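Local coordinates for protein packaging enzyme P4 (Pseudomonas phage phi6, PDB 4BLO) that hydrolyses nucleoside triphosphates and probably uses that energy, as a hexameric RecA-like motor, to package viral RNA into the phage procapsid, at residues Val13-Ala16 with Ala17-Asp21; Asp187-Arg190 with Pro191-Arg195; Gly203-Ala207 with Val208-Leu212; Pro233-Ala237 with Glu238-Tyr242. All coordinates share one frame; numbering follows the deposited sequence.

Contact 1. Residues Val13-Ala16 with Ala17-Asp21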
ATOM      1  N   VAL L  13       3.082  26.415  40.366  1.00 62.81           N
ATOM      2  CA  VAL L  13       3.284  24.977  40.624  1.00 61.72           C
ATOM      3  C   VAL L  13       1.950  24.275  41.038  1.00 64.12           C
ATOM      4  O   VAL L  13       1.593  23.265  40.422  1.00 60.81           O
ATOM      5  CB  VAL L  13       4.445  24.715  41.635  1.00 67.15           C
ATOM      6  CG1 VAL L  13       4.595  23.230  41.963  1.00 66.76           C
ATOM      7  CG2 VAL L  13       5.763  25.249  41.096  1.00 65.95           C
ATOM      8  N   GLY L  14       1.231  24.827  42.018  1.00 62.87           N
ATOM      9  CA  GLY L  14      -0.038  24.280  42.491  1.00 63.95           C
ATOM     10  C   GLY L  14      -1.090  24.282  41.400  1.00 67.57           C
ATOM     11  O   GLY L  14      -1.671  23.233  41.087  1.00 66.51           O
ATOM     12  N   ILE L  15      -1.281  25.466  40.763  1.00 63.62           N
ATOM     13  CA  ILE L  15      -2.192  25.717  39.628  1.00 61.09           C
ATOM     14  C   ILE L  15      -1.969  24.667  38.521  1.00 63.12           C
ATOM     15  O   ILE L  15      -2.932  24.103  38.004  1.00 62.19           O
ATOM     16  CB  ILE L  15      -1.993  27.172  39.103  1.00 63.40           C
ATOM     17  CG1 ILE L  15      -2.576  28.178  40.116  1.00 67.54           C
ATOM     18  CG2 ILE L  15      -2.535  27.366  37.670  1.00 60.21           C
ATOM     19  CD1 ILE L  15      -2.432  29.629  39.776  1.00 80.54           C
ATOM     20  N   ALA L  16      -0.696  24.410  38.185  1.00 60.22           N
ATOM     21  CA  ALA L  16      -0.286  23.453  37.167  1.00 58.62           C
ATOM     22  C   ALA L  16      -0.725  22.037  37.547  1.00 65.95           C
ATOM     23  O   ALA L  16      -1.294  21.336  36.704  1.00 63.99           O
ATOM     24  CB  ALA L  16       1.225  23.515  36.975  1.00 58.78           C
ATOM     25  N   ALA L  17      -0.516  21.649  38.835  1.00 67.53           N
ATOM     26  CA  ALA L  17      -0.880  20.326  39.357  1.00 69.50           C
ATOM     27  C   ALA L  17      -2.370  20.112  39.281  1.00 76.43           C
ATOM     28  O   ALA L  17      -2.811  19.017  38.941  1.00 75.02           O
ATOM     29  CB  ALA L  17      -0.401  20.162  40.786  1.00 73.36           C
ATOM     30  N   ASP L  18      -3.145  21.169  39.563  1.00 76.74           N
ATOM     31  CA  ASP L  18      -4.599  21.120  39.504  1.00 77.92           C
ATOM     32  C   ASP L  18      -5.059  20.959  38.078  1.00 76.88           C
ATOM     33  O   ASP L  18      -5.849  20.053  37.825  1.00 76.38           O
ATOM     34  CB  ASP L  18      -5.219  22.365  40.142  1.00 82.91           C
ATOM     35  CG  ASP L  18      -5.084  22.340  41.642  1.00106.57           C
ATOM     36  OD1 ASP L  18      -5.801  21.545  42.285  1.00110.72           O
ATOM     37  OD2 ASP L  18      -4.270  23.126  42.178  1.00116.17           O
ATOM     38  N   LEU L  19      -4.520  21.785  37.142  1.00 69.83           N
ATOM     39  CA  LEU L  19      -4.865  21.729  35.720  1.00 66.83           C
ATOM     40  C   LEU L  19      -4.684  20.321  35.166  1.00 68.31           C
ATOM     41  O   LEU L  19      -5.543  19.839  34.423  1.00 66.90           O
ATOM     42  CB  LEU L  19      -4.022  22.716  34.898  1.00 65.41           C
ATOM     43  CG  LEU L  19      -4.346  24.210  35.012  1.00 71.14           C
ATOM     44  CD1 LEU L  19      -3.156  25.046  34.598  1.00 69.91           C
ATOM     45  CD2 LEU L  19      -5.572  24.592  34.173  1.00 73.78           C
ATOM     46  N   LEU L  20      -3.584  19.660  35.560  1.00 64.53           N
ATOM     47  CA  LEU L  20      -3.237  18.310  35.129  1.00 63.46           C
ATOM     48  C   LEU L  20      -4.203  17.253  35.695  1.00 69.62           C
ATOM     49  O   LEU L  20      -4.637  16.367  34.949  1.00 68.84           O
ATOM     50  CB  LEU L  20      -1.779  17.982  35.510  1.00 63.71           C
ATOM     51  CG  LEU L  20      -0.683  18.692  34.707  1.00 66.46           C
ATOM     52  CD1 LEU L  20       0.611  18.720  35.462  1.00 67.71           C
ATOM     53  CD2 LEU L  20      -0.470  18.047  33.346  1.00 65.97           C
ATOM     54  N   ASP L  21      -4.564  17.367  36.990  1.00 68.36           N
ATOM     55  CA  ASP L  21      -5.465  16.432  37.673  1.00 69.74           C
ATOM     56  C   ASP L  21      -6.927  16.623  37.276  1.00 72.75           C
ATOM     57  O   ASP L  21      -7.681  15.650  37.250  1.00 71.46           O
ATOM     58  CB  ASP L  21      -5.332  16.588  39.200  1.00 74.72           C
ATOM     59  CG  ASP L  21      -3.995  16.157  39.779  1.00 87.30           C
ATOM     60  OD1 ASP L  21      -3.078  15.833  38.992  1.00 86.09           O
ATOM     61  OD2 ASP L  21      -3.862  16.162  41.021  1.00 97.15           O
TER
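The flat carboxylate of D18 turns back beside G14 O in the preceding turn of the helix. Both groups offer only acceptors there and do not bond to each other, and at this resolution the exact placing of the carboxylate is doubtful. A chi1 of -73°, with CG beside the backbone N of D18 and anti to its carbonyl carbon, directs the carboxylate back along the helix. G14 O has a proper donor in D18 N at 3.0 Å. This is ordinary alpha-helical i to i+4 pairing within helix 7-22, repeated by A17 N on V13 O, by L19 N on I15 O at 2.9 Å and by L20 N on A16 O at 3.1 Å. On one side of the helix I15 and L19 run side by side in the same direction, and the branch methyl I15 CG2 touches L19 CD1 at 3.9 Å. L20 CG lies 3.4 Å from A16 O, the carbonyl that accepts from L20 N. A16 and L20 face inward: A16 packs on A179 and L20 on I175, both of helix 167-179, and L20 also meets I41 of helix 38-54. D21 OD1 makes a salt bridge with K42 of helix 38-54, while L20 O accepts from T38 OG1 at the start of that helix.

Contact 2. Residues Asp187-Arg190 with Pro191-Arg195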
ATOM      1  N   ASP L 187      12.666  22.790  18.429  1.00 35.41           N
ATOM      2  CA  ASP L 187      13.459  22.750  17.195  1.00 34.40           C
ATOM      3  C   ASP L 187      14.279  21.452  17.179  1.00 37.46           C
ATOM      4  O   ASP L 187      15.297  21.376  17.856  1.00 36.73           O
ATOM      5  CB  ASP L 187      14.367  23.986  17.049  1.00 35.79           C
ATOM      6  CG  ASP L 187      14.970  24.196  15.662  1.00 37.38           C
ATOM      7  OD1 ASP L 187      14.463  23.594  14.685  1.00 30.35           O
ATOM      8  OD2 ASP L 187      15.940  24.985  15.551  1.00 51.38           O
ATOM      9  N   SER L 188      13.802  20.386  16.513  1.00 33.38           N
ATOM     10  CA  SER L 188      12.662  20.295  15.593  1.00 32.35           C
ATOM     11  C   SER L 188      11.602  19.342  16.073  1.00 38.38           C
ATOM     12  O   SER L 188      11.793  18.631  17.060  1.00 39.13           O
ATOM     13  CB  SER L 188      13.168  19.750  14.256  1.00 34.79           C
ATOM     14  OG  SER L 188      12.533  20.324  13.131  1.00 44.18           O
ATOM     15  N   VAL L 189      10.511  19.261  15.297  1.00 34.99           N
ATOM     16  CA  VAL L 189       9.421  18.311  15.469  1.00 34.11           C
ATOM     17  C   VAL L 189       9.553  17.214  14.335  1.00 36.49           C
ATOM     18  O   VAL L 189       8.818  16.226  14.363  1.00 36.69           O
ATOM     19  CB  VAL L 189       8.036  19.026  15.539  1.00 37.27           C
ATOM     20  CG1 VAL L 189       7.368  19.160  14.171  1.00 36.49           C
ATOM     21  CG2 VAL L 189       7.119  18.350  16.542  1.00 36.98           C
ATOM     22  N   ARG L 190      10.545  17.376  13.396  1.00 31.79           N
ATOM     23  CA  ARG L 190      10.898  16.442  12.293  1.00 31.53           C
ATOM     24  C   ARG L 190      10.929  14.953  12.716  1.00 36.70           C
ATOM     25  O   ARG L 190      10.384  14.168  11.953  1.00 37.80           O
ATOM     26  CB  ARG L 190      12.263  16.771  11.672  1.00 29.00           C
ATOM     27  CG  ARG L 190      12.284  17.863  10.610  1.00 35.06           C
ATOM     28  CD  ARG L 190      13.564  17.779   9.760  1.00 37.17           C
ATOM     29  NE  ARG L 190      14.809  17.857  10.539  1.00 28.38           N
ATOM     30  CZ  ARG L 190      15.951  17.256  10.211  1.00 47.01           C
ATOM     31  NH1 ARG L 190      16.035  16.530   9.100  1.00 27.87           N
ATOM     32  NH2 ARG L 190      17.021  17.391  10.978  1.00 45.96           N
ATOM     33  N   PRO L 191      11.525  14.518  13.876  1.00 33.73           N
ATOM     34  CA  PRO L 191      11.484  13.076  14.231  1.00 34.30           C
ATOM     35  C   PRO L 191      10.075  12.449  14.165  1.00 37.90           C
ATOM     36  O   PRO L 191       9.924  11.290  13.755  1.00 36.61           O
ATOM     37  CB  PRO L 191      12.001  13.057  15.679  1.00 36.44           C
ATOM     38  CG  PRO L 191      12.821  14.269  15.816  1.00 39.85           C
ATOM     39  CD  PRO L 191      12.246  15.297  14.916  1.00 35.15           C
ATOM     40  N   LEU L 192       9.054  13.235  14.563  1.00 34.58           N
ATOM     41  CA  LEU L 192       7.642  12.872  14.546  1.00 34.72           C
ATOM     42  C   LEU L 192       7.096  12.918  13.107  1.00 38.45           C
ATOM     43  O   LEU L 192       6.490  11.949  12.662  1.00 38.60           O
ATOM     44  CB  LEU L 192       6.867  13.863  15.448  1.00 34.92           C
ATOM     45  CG  LEU L 192       5.536  13.449  16.103  1.00 40.14           C
ATOM     46  CD1 LEU L 192       4.836  14.655  16.675  1.00 39.68           C
ATOM     47  CD2 LEU L 192       4.591  12.770  15.135  1.00 44.03           C
ATOM     48  N   LEU L 193       7.311  14.039  12.395  1.00 35.33           N
ATOM     49  CA  LEU L 193       6.814  14.288  11.039  1.00 36.21           C
ATOM     50  C   LEU L 193       7.319  13.288   9.998  1.00 40.63           C
ATOM     51  O   LEU L 193       6.566  12.885   9.102  1.00 40.66           O
ATOM     52  CB  LEU L 193       7.215  15.708  10.611  1.00 36.90           C
ATOM     53  CG  LEU L 193       6.100  16.756  10.584  1.00 43.24           C
ATOM     54  CD1 LEU L 193       5.549  17.036  11.992  1.00 44.21           C
ATOM     55  CD2 LEU L 193       6.592  18.065   9.964  1.00 45.97           C
ATOM     56  N   PHE L 194       8.586  12.900  10.108  1.00 37.76           N
ATOM     57  CA  PHE L 194       9.204  12.003   9.146  1.00 39.08           C
ATOM     58  C   PHE L 194       8.820  10.528   9.399  1.00 42.43           C
ATOM     59  O   PHE L 194       9.008   9.688   8.514  1.00 42.24           O
ATOM     60  CB  PHE L 194      10.734  12.219   9.133  1.00 41.67           C
ATOM     61  CG  PHE L 194      11.184  13.504   8.451  1.00 44.22           C
ATOM     62  CD1 PHE L 194      10.255  14.454   8.021  1.00 47.70           C
ATOM     63  CD2 PHE L 194      12.533  13.760   8.231  1.00 47.32           C
ATOM     64  CE1 PHE L 194      10.671  15.630   7.392  1.00 48.91           C
ATOM     65  CE2 PHE L 194      12.945  14.935   7.598  1.00 50.42           C
ATOM     66  CZ  PHE L 194      12.011  15.861   7.184  1.00 48.31           C
ATOM     67  N   ARG L 195       8.221  10.231  10.565  1.00 37.89           N
ATOM     68  CA  ARG L 195       7.802   8.876  10.909  1.00 37.98           C
ATOM     69  C   ARG L 195       6.265   8.749  10.904  1.00 43.91           C
ATOM     70  O   ARG L 195       5.720   7.762  11.406  1.00 44.37           O
ATOM     71  CB  ARG L 195       8.415   8.443  12.250  1.00 35.52           C
ATOM     72  CG  ARG L 195       9.828   7.935  12.070  1.00 34.65           C
ATOM     73  CD  ARG L 195      10.653   7.985  13.323  1.00 39.63           C
ATOM     74  NE  ARG L 195      12.040   7.634  13.031  1.00 41.98           N
ATOM     75  CZ  ARG L 195      13.053   8.481  13.109  1.00 52.21           C
ATOM     76  NH1 ARG L 195      12.852   9.733  13.500  1.00 36.90           N
ATOM     77  NH2 ARG L 195      14.281   8.081  12.814  1.00 47.42           N
TER
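V189 and R190 lead into the short helix 190-193, and F194 follows it, where the chain leaves strand 184-187 of the RecA-like, P-loop NTPase sheet. V189 O serves two amides of this turn: L192 N at 3.0 Å, and L193 N in a weak bond at 3.3 Å. The next carbonyl, R190 O, takes F194 N at 2.9 Å in an i to i+4 bond. Two side-chain pairs run along the same turn. V189 CG1 meets L193 CD1 at 3.5 Å, the two chains slanting across each other. The aliphatic part of R190 passes over one face of the F194 ring: CG makes a CH-pi contact 4.3 Å from the ring centroid, toward the rim, and CD lies 3.6 Å from F194 CZ. A bend at chi3 of -57° then turns the guanidinium so that its plane stands 86° to the ring, with F194 CE2 at its edge. R190 NE forms a salt bridge with E150, and the two terminal nitrogens make weak hydrogen bonds to T214 and S250 of a neighbouring subunit, so the arginine that lies over the ring has its polar end at a subunit boundary. Upstream, a cis peptide precedes S188, and D187 OD2 is hydrogen-bonded to S133 of the ADP pocket. V189 packs against M229 and V231 of the adjacent strand 226-231, while L192 lies on L212 of helix 208-222.

Contact 3. Residues Gly203-Ala207 with Val208-Leu212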
ATOM      1  N   GLY L 203      -1.670  17.885  -0.732  1.00 54.77           N
ATOM      2  CA  GLY L 203      -0.545  18.670  -0.234  1.00 53.55           C
ATOM      3  C   GLY L 203       0.674  17.817   0.083  1.00 56.51           C
ATOM      4  O   GLY L 203       1.599  18.294   0.739  1.00 53.71           O
ATOM      5  N   GLY L 204       0.670  16.557  -0.372  1.00 55.56           N
ATOM      6  CA  GLY L 204       1.744  15.577  -0.200  1.00 55.90           C
ATOM      7  C   GLY L 204       2.095  15.248   1.241  1.00 58.46           C
ATOM      8  O   GLY L 204       3.244  14.902   1.553  1.00 58.13           O
ATOM      9  N   ILE L 205       1.096  15.338   2.122  1.00 53.32           N
ATOM     10  CA  ILE L 205       1.259  15.107   3.553  1.00 51.27           C
ATOM     11  C   ILE L 205       0.004  14.426   4.129  1.00 53.93           C
ATOM     12  O   ILE L 205      -1.115  14.749   3.722  1.00 55.95           O
ATOM     13  CB  ILE L 205       1.577  16.457   4.237  1.00 53.39           C
ATOM     14  CG1 ILE L 205       1.925  16.294   5.721  1.00 52.32           C
ATOM     15  CG2 ILE L 205       0.462  17.500   3.991  1.00 54.94           C
ATOM     16  CD1 ILE L 205       2.829  17.313   6.196  1.00 55.90           C
ATOM     17  N   VAL L 206       0.213  13.479   5.071  1.00 46.79           N
ATOM     18  CA  VAL L 206      -0.834  12.709   5.750  1.00 45.36           C
ATOM     19  C   VAL L 206      -1.792  13.682   6.440  1.00 45.82           C
ATOM     20  O   VAL L 206      -1.333  14.640   7.053  1.00 44.98           O
ATOM     21  CB  VAL L 206      -0.265  11.667   6.753  1.00 49.07           C
ATOM     22  CG1 VAL L 206      -1.314  10.618   7.097  1.00 49.47           C
ATOM     23  CG2 VAL L 206       0.977  10.983   6.205  1.00 49.78           C
ATOM     24  N   ALA L 207      -3.112  13.461   6.300  1.00 40.27           N
ATOM     25  CA  ALA L 207      -4.148  14.309   6.879  1.00 38.95           C
ATOM     26  C   ALA L 207      -4.088  14.367   8.414  1.00 39.56           C
ATOM     27  O   ALA L 207      -4.310  15.441   8.965  1.00 38.12           O
ATOM     28  CB  ALA L 207      -5.518  13.837   6.427  1.00 40.59           C
ATOM     29  N   VAL L 208      -3.729  13.243   9.094  1.00 34.78           N
ATOM     30  CA  VAL L 208      -3.665  13.142  10.563  1.00 33.41           C
ATOM     31  C   VAL L 208      -2.636  14.132  11.148  1.00 39.55           C
ATOM     32  O   VAL L 208      -2.662  14.406  12.352  1.00 41.27           O
ATOM     33  CB  VAL L 208      -3.421  11.681  11.034  1.00 35.87           C
ATOM     34  CG1 VAL L 208      -1.980  11.240  10.840  1.00 34.80           C
ATOM     35  CG2 VAL L 208      -3.879  11.463  12.477  1.00 35.34           C
ATOM     36  N   PHE L 209      -1.749  14.677  10.297  1.00 35.06           N
ATOM     37  CA  PHE L 209      -0.748  15.666  10.693  1.00 33.70           C
ATOM     38  C   PHE L 209      -1.444  16.916  11.216  1.00 32.51           C
ATOM     39  O   PHE L 209      -1.039  17.437  12.242  1.00 32.90           O
ATOM     40  CB  PHE L 209       0.179  15.987   9.507  1.00 36.69           C
ATOM     41  CG  PHE L 209       0.918  17.299   9.567  1.00 39.49           C
ATOM     42  CD1 PHE L 209       2.024  17.460  10.399  1.00 41.59           C
ATOM     43  CD2 PHE L 209       0.529  18.370   8.769  1.00 43.85           C
ATOM     44  CE1 PHE L 209       2.709  18.679  10.449  1.00 41.97           C
ATOM     45  CE2 PHE L 209       1.225  19.588   8.816  1.00 46.20           C
ATOM     46  CZ  PHE L 209       2.310  19.729   9.653  1.00 42.24           C
ATOM     47  N   TYR L 210      -2.514  17.366  10.537  1.00 26.66           N
ATOM     48  CA  TYR L 210      -3.287  18.550  10.901  1.00 25.98           C
ATOM     49  C   TYR L 210      -4.110  18.317  12.158  1.00 31.21           C
ATOM     50  O   TYR L 210      -4.233  19.223  12.985  1.00 32.69           O
ATOM     51  CB  TYR L 210      -4.174  18.998   9.756  1.00 27.88           C
ATOM     52  CG  TYR L 210      -3.409  19.252   8.480  1.00 32.43           C
ATOM     53  CD1 TYR L 210      -2.658  20.408   8.313  1.00 35.85           C
ATOM     54  CD2 TYR L 210      -3.432  18.332   7.433  1.00 33.64           C
ATOM     55  CE1 TYR L 210      -1.924  20.629   7.150  1.00 39.16           C
ATOM     56  CE2 TYR L 210      -2.725  18.559   6.255  1.00 34.84           C
ATOM     57  CZ  TYR L 210      -1.977  19.706   6.116  1.00 40.44           C
ATOM     58  OH  TYR L 210      -1.323  19.923   4.932  1.00 35.65           O
ATOM     59  N   SER L 211      -4.629  17.099  12.328  1.00 27.37           N
ATOM     60  CA  SER L 211      -5.379  16.714  13.518  1.00 27.30           C
ATOM     61  C   SER L 211      -4.452  16.691  14.728  1.00 32.19           C
ATOM     62  O   SER L 211      -4.834  17.187  15.786  1.00 32.29           O
ATOM     63  CB  SER L 211      -6.054  15.359  13.315  1.00 30.27           C
ATOM     64  OG  SER L 211      -7.318  15.554  12.694  1.00 36.25           O
ATOM     65  N   LEU L 212      -3.214  16.178  14.556  1.00 31.44           N
ATOM     66  CA  LEU L 212      -2.210  16.125  15.617  1.00 32.91           C
ATOM     67  C   LEU L 212      -1.824  17.531  16.104  1.00 36.54           C
ATOM     68  O   LEU L 212      -1.725  17.727  17.311  1.00 35.60           O
ATOM     69  CB  LEU L 212      -0.953  15.366  15.165  1.00 33.34           C
ATOM     70  CG  LEU L 212      -0.615  14.066  15.933  1.00 39.30           C
ATOM     71  CD1 LEU L 212       0.571  13.348  15.303  1.00 39.84           C
ATOM     72  CD2 LEU L 212      -0.315  14.337  17.398  1.00 40.08           C
TER
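I205 CD1 sits over one face of the F209 ring, 3.8 Å from the centroid and displaced toward the rim; its closest ring atom is F209 CD2 at 3.6 Å. The ethyl arm gets there because CG1 points away from the backbone N of I205 (chi1 -173°), extending the side chain across the aromatic ring. The other branch turns to Y210: I205 CG2 approaches Y210 CZ at 3.9 Å, from an oblique direction. F209 in turn directs its CD2 edge at the centre of the Y210 face, so isoleucine and the two rings form one apolar cluster at the entry to helix 208-222. Farther out, V206 CG1 and V208 CG1 lie side by side at 3.9 Å. The polar rim is backbone: F209 N donates to V206 O at 3.3 Å and Y210 N to A207 O at 3.1 Å, both i to i+3 bonds. A207 O also lies at the edge of the Y210 ring. F209 and Y210 both reach V247 of helix 240-248, and F194 of a neighbouring subunit packs on A207, Y210 and S211. Apolar packing, with two backbone hydrogen bonds, thus joins the loop to the helix; no charged group of the two segments takes part.

Contact 4. Residues Pro233-Ala237 with Glu238-Tyr242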
ATOM      1  N   PRO L 233       8.035  20.473   6.636  1.00 47.34           N
ATOM      2  CA  PRO L 233       7.336  19.409   5.889  1.00 48.53           C
ATOM      3  C   PRO L 233       8.054  18.952   4.615  1.00 56.95           C
ATOM      4  O   PRO L 233       8.633  19.775   3.897  1.00 57.98           O
ATOM      5  CB  PRO L 233       5.992  20.060   5.549  1.00 50.06           C
ATOM      6  CG  PRO L 233       6.266  21.574   5.577  1.00 54.41           C
ATOM      7  CD  PRO L 233       7.613  21.820   6.195  1.00 49.45           C
ATOM      8  N   MET L 234       8.020  17.633   4.328  1.00 55.76           N
ATOM      9  CA  MET L 234       8.572  17.116   3.078  1.00 57.71           C
ATOM     10  C   MET L 234       7.497  17.373   2.024  1.00 63.93           C
ATOM     11  O   MET L 234       6.622  16.533   1.773  1.00 65.50           O
ATOM     12  CB  MET L 234       8.977  15.635   3.180  1.00 60.64           C
ATOM     13  CG  MET L 234      10.365  15.397   3.708  1.00 65.06           C
ATOM     14  SD  MET L 234      11.690  16.285   2.841  1.00 71.36           S
ATOM     15  CE  MET L 234      12.023  17.570   4.081  1.00 67.13           C
ATOM     16  N   VAL L 235       7.464  18.610   1.540  1.00 59.20           N
ATOM     17  CA  VAL L 235       6.447  19.042   0.605  1.00 59.35           C
ATOM     18  C   VAL L 235       7.106  19.863  -0.492  1.00 63.67           C
ATOM     19  O   VAL L 235       8.048  20.611  -0.222  1.00 62.49           O
ATOM     20  CB  VAL L 235       5.287  19.793   1.325  1.00 62.73           C
ATOM     21  CG1 VAL L 235       5.729  21.117   1.943  1.00 61.98           C
ATOM     22  CG2 VAL L 235       4.106  20.005   0.399  1.00 64.01           C
ATOM     23  N   ASP L 236       6.617  19.682  -1.735  1.00 61.94           N
ATOM     24  CA  ASP L 236       7.062  20.377  -2.938  1.00 63.50           C
ATOM     25  C   ASP L 236       7.023  21.891  -2.758  1.00 66.66           C
ATOM     26  O   ASP L 236       6.148  22.405  -2.058  1.00 64.93           O
ATOM     27  CB  ASP L 236       6.184  19.983  -4.140  1.00 67.08           C
ATOM     28  CG  ASP L 236       6.308  18.543  -4.589  1.00 82.73           C
ATOM     29  OD1 ASP L 236       7.313  17.886  -4.220  1.00 84.76           O
ATOM     30  OD2 ASP L 236       5.400  18.066  -5.310  1.00 90.42           O
ATOM     31  N   ALA L 237       7.945  22.597  -3.428  1.00 64.51           N
ATOM     32  CA  ALA L 237       8.082  24.055  -3.394  1.00 65.21           C
ATOM     33  C   ALA L 237       6.758  24.814  -3.615  1.00 69.52           C
ATOM     34  O   ALA L 237       6.572  25.872  -3.017  1.00 69.09           O
ATOM     35  CB  ALA L 237       9.094  24.499  -4.438  1.00 67.98           C
ATOM     36  N   GLU L 238       5.853  24.277  -4.455  1.00 66.90           N
ATOM     37  CA  GLU L 238       4.580  24.905  -4.829  1.00 67.74           C
ATOM     38  C   GLU L 238       3.395  24.554  -3.905  1.00 69.90           C
ATOM     39  O   GLU L 238       2.374  25.246  -3.954  1.00 70.36           O
ATOM     40  CB  GLU L 238       4.213  24.555  -6.289  1.00 71.41           C
ATOM     41  CG  GLU L 238       3.984  23.072  -6.583  1.00 81.50           C
ATOM     42  CD  GLU L 238       5.147  22.223  -7.084  1.00 98.81           C
ATOM     43  OE1 GLU L 238       6.315  22.515  -6.738  1.00 82.27           O
ATOM     44  OE2 GLU L 238       4.873  21.221  -7.782  1.00 92.82           O
ATOM     45  N   LYS L 239       3.511  23.491  -3.088  1.00 64.05           N
ATOM     46  CA  LYS L 239       2.413  23.073  -2.209  1.00 61.98           C
ATOM     47  C   LYS L 239       2.552  23.602  -0.762  1.00 62.83           C
ATOM     48  O   LYS L 239       1.640  23.391   0.040  1.00 61.19           O
ATOM     49  CB  LYS L 239       2.271  21.539  -2.207  1.00 63.60           C
ATOM     50  CG  LYS L 239       1.496  20.977  -3.401  1.00 82.44           C
ATOM     51  CD  LYS L 239      -0.026  20.925  -3.174  1.00 90.84           C
ATOM     52  CE  LYS L 239      -0.746  20.156  -4.259  1.00101.36           C
ATOM     53  NZ  LYS L 239      -2.195  20.008  -3.962  1.00110.43           N
ATOM     54  N   ILE L 240       3.650  24.325  -0.450  1.00 57.85           N
ATOM     55  CA  ILE L 240       3.908  24.879   0.884  1.00 55.61           C
ATOM     56  C   ILE L 240       2.830  25.925   1.296  1.00 56.94           C
ATOM     57  O   ILE L 240       2.423  25.944   2.461  1.00 54.67           O
ATOM     58  CB  ILE L 240       5.359  25.434   1.004  1.00 58.96           C
ATOM     59  CG1 ILE L 240       5.769  25.688   2.475  1.00 57.93           C
ATOM     60  CG2 ILE L 240       5.627  26.652   0.107  1.00 61.92           C
ATOM     61  CD1 ILE L 240       6.437  24.509   3.175  1.00 63.87           C
ATOM     62  N   GLU L 241       2.377  26.770   0.341  1.00 53.58           N
ATOM     63  CA  GLU L 241       1.336  27.779   0.546  1.00 52.96           C
ATOM     64  C   GLU L 241       0.030  27.113   0.976  1.00 52.11           C
ATOM     65  O   GLU L 241      -0.598  27.587   1.923  1.00 49.74           O
ATOM     66  CB  GLU L 241       1.128  28.622  -0.724  1.00 56.67           C
ATOM     67  CG  GLU L 241       2.096  29.794  -0.816  1.00 68.18           C
ATOM     68  CD  GLU L 241       1.695  31.078  -0.110  1.00 88.78           C
ATOM     69  OE1 GLU L 241       0.477  31.344   0.006  1.00 89.07           O
ATOM     70  OE2 GLU L 241       2.605  31.856   0.252  1.00 79.79           O
ATOM     71  N   TYR L 242      -0.360  26.006   0.300  1.00 47.54           N
ATOM     72  CA  TYR L 242      -1.566  25.243   0.621  1.00 45.27           C
ATOM     73  C   TYR L 242      -1.447  24.666   2.029  1.00 42.65           C
ATOM     74  O   TYR L 242      -2.359  24.853   2.810  1.00 41.46           O
ATOM     75  CB  TYR L 242      -1.807  24.125  -0.420  1.00 47.56           C
ATOM     76  CG  TYR L 242      -2.948  23.183  -0.086  1.00 48.71           C
ATOM     77  CD1 TYR L 242      -4.256  23.471  -0.476  1.00 51.25           C
ATOM     78  CD2 TYR L 242      -2.721  21.995   0.607  1.00 47.79           C
ATOM     79  CE1 TYR L 242      -5.312  22.613  -0.160  1.00 49.71           C
ATOM     80  CE2 TYR L 242      -3.771  21.138   0.936  1.00 47.97           C
ATOM     81  CZ  TYR L 242      -5.063  21.449   0.544  1.00 53.55           C
ATOM     82  OH  TYR L 242      -6.096  20.594   0.851  1.00 52.54           O
TER
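I240 starts helix 240-248 and folds its side chain back over the loop that leads into it. From CB the branch methyl CG2 turns toward the preceding turn and lies 3.4 Å from A237 O. The other arm leaves with CG1 anti to the backbone N (chi1 -165°) and carries CD1 to two hydrophobic partners, V235 CG1 at 3.7 Å and P233 CG at 3.8 Å, both side chains crossing it at about a right angle. V235 also uses its second methyl, CG2 touching K239 CB at 3.5 Å. The backbone closes the bend with one hydrogen bond across the two segments, K239 N to D236 O at 3.0 Å. Outside it D236 and E238 run side by side, with D236 OD2 4.0 Å from E238 OE2. K239 NZ forms a salt bridge with D236 of one neighbouring subunit, and D236 OD1 has a long, weak ion pair with K239 of another. The two nearby carboxylates would probably make this edge more negative, a setting that suits lysine pairing from subunit to subunit, whereas inside the bend the side chains meet through carbon, with the one backbone hydrogen bond closing it.

How the contacts relate
Contacts 2, 3 and 4 form one connected region, whereas contact 1 lies across the centre of the chain, with centres 29 to 39 Å from theirs. L193 CD1 of contact 2 meets F209 CE1 of contact 3 at 3.6 Å. F194 CZ reaches M234 CE of contact 4 at 3.5 Å, and G203 CA of contact 3 packs on K239 CD at 3.7 Å. Contact 2 is nearest the nucleotide: the side chain of S188 is about 7 Å from bound ADP and from the calcium ion, against about 9 Å from P233 to ADP and about 12 Å from Y210 to ADP. All three also touch neighbouring subunits, so this region joins nucleotide pocket to hexamer interface.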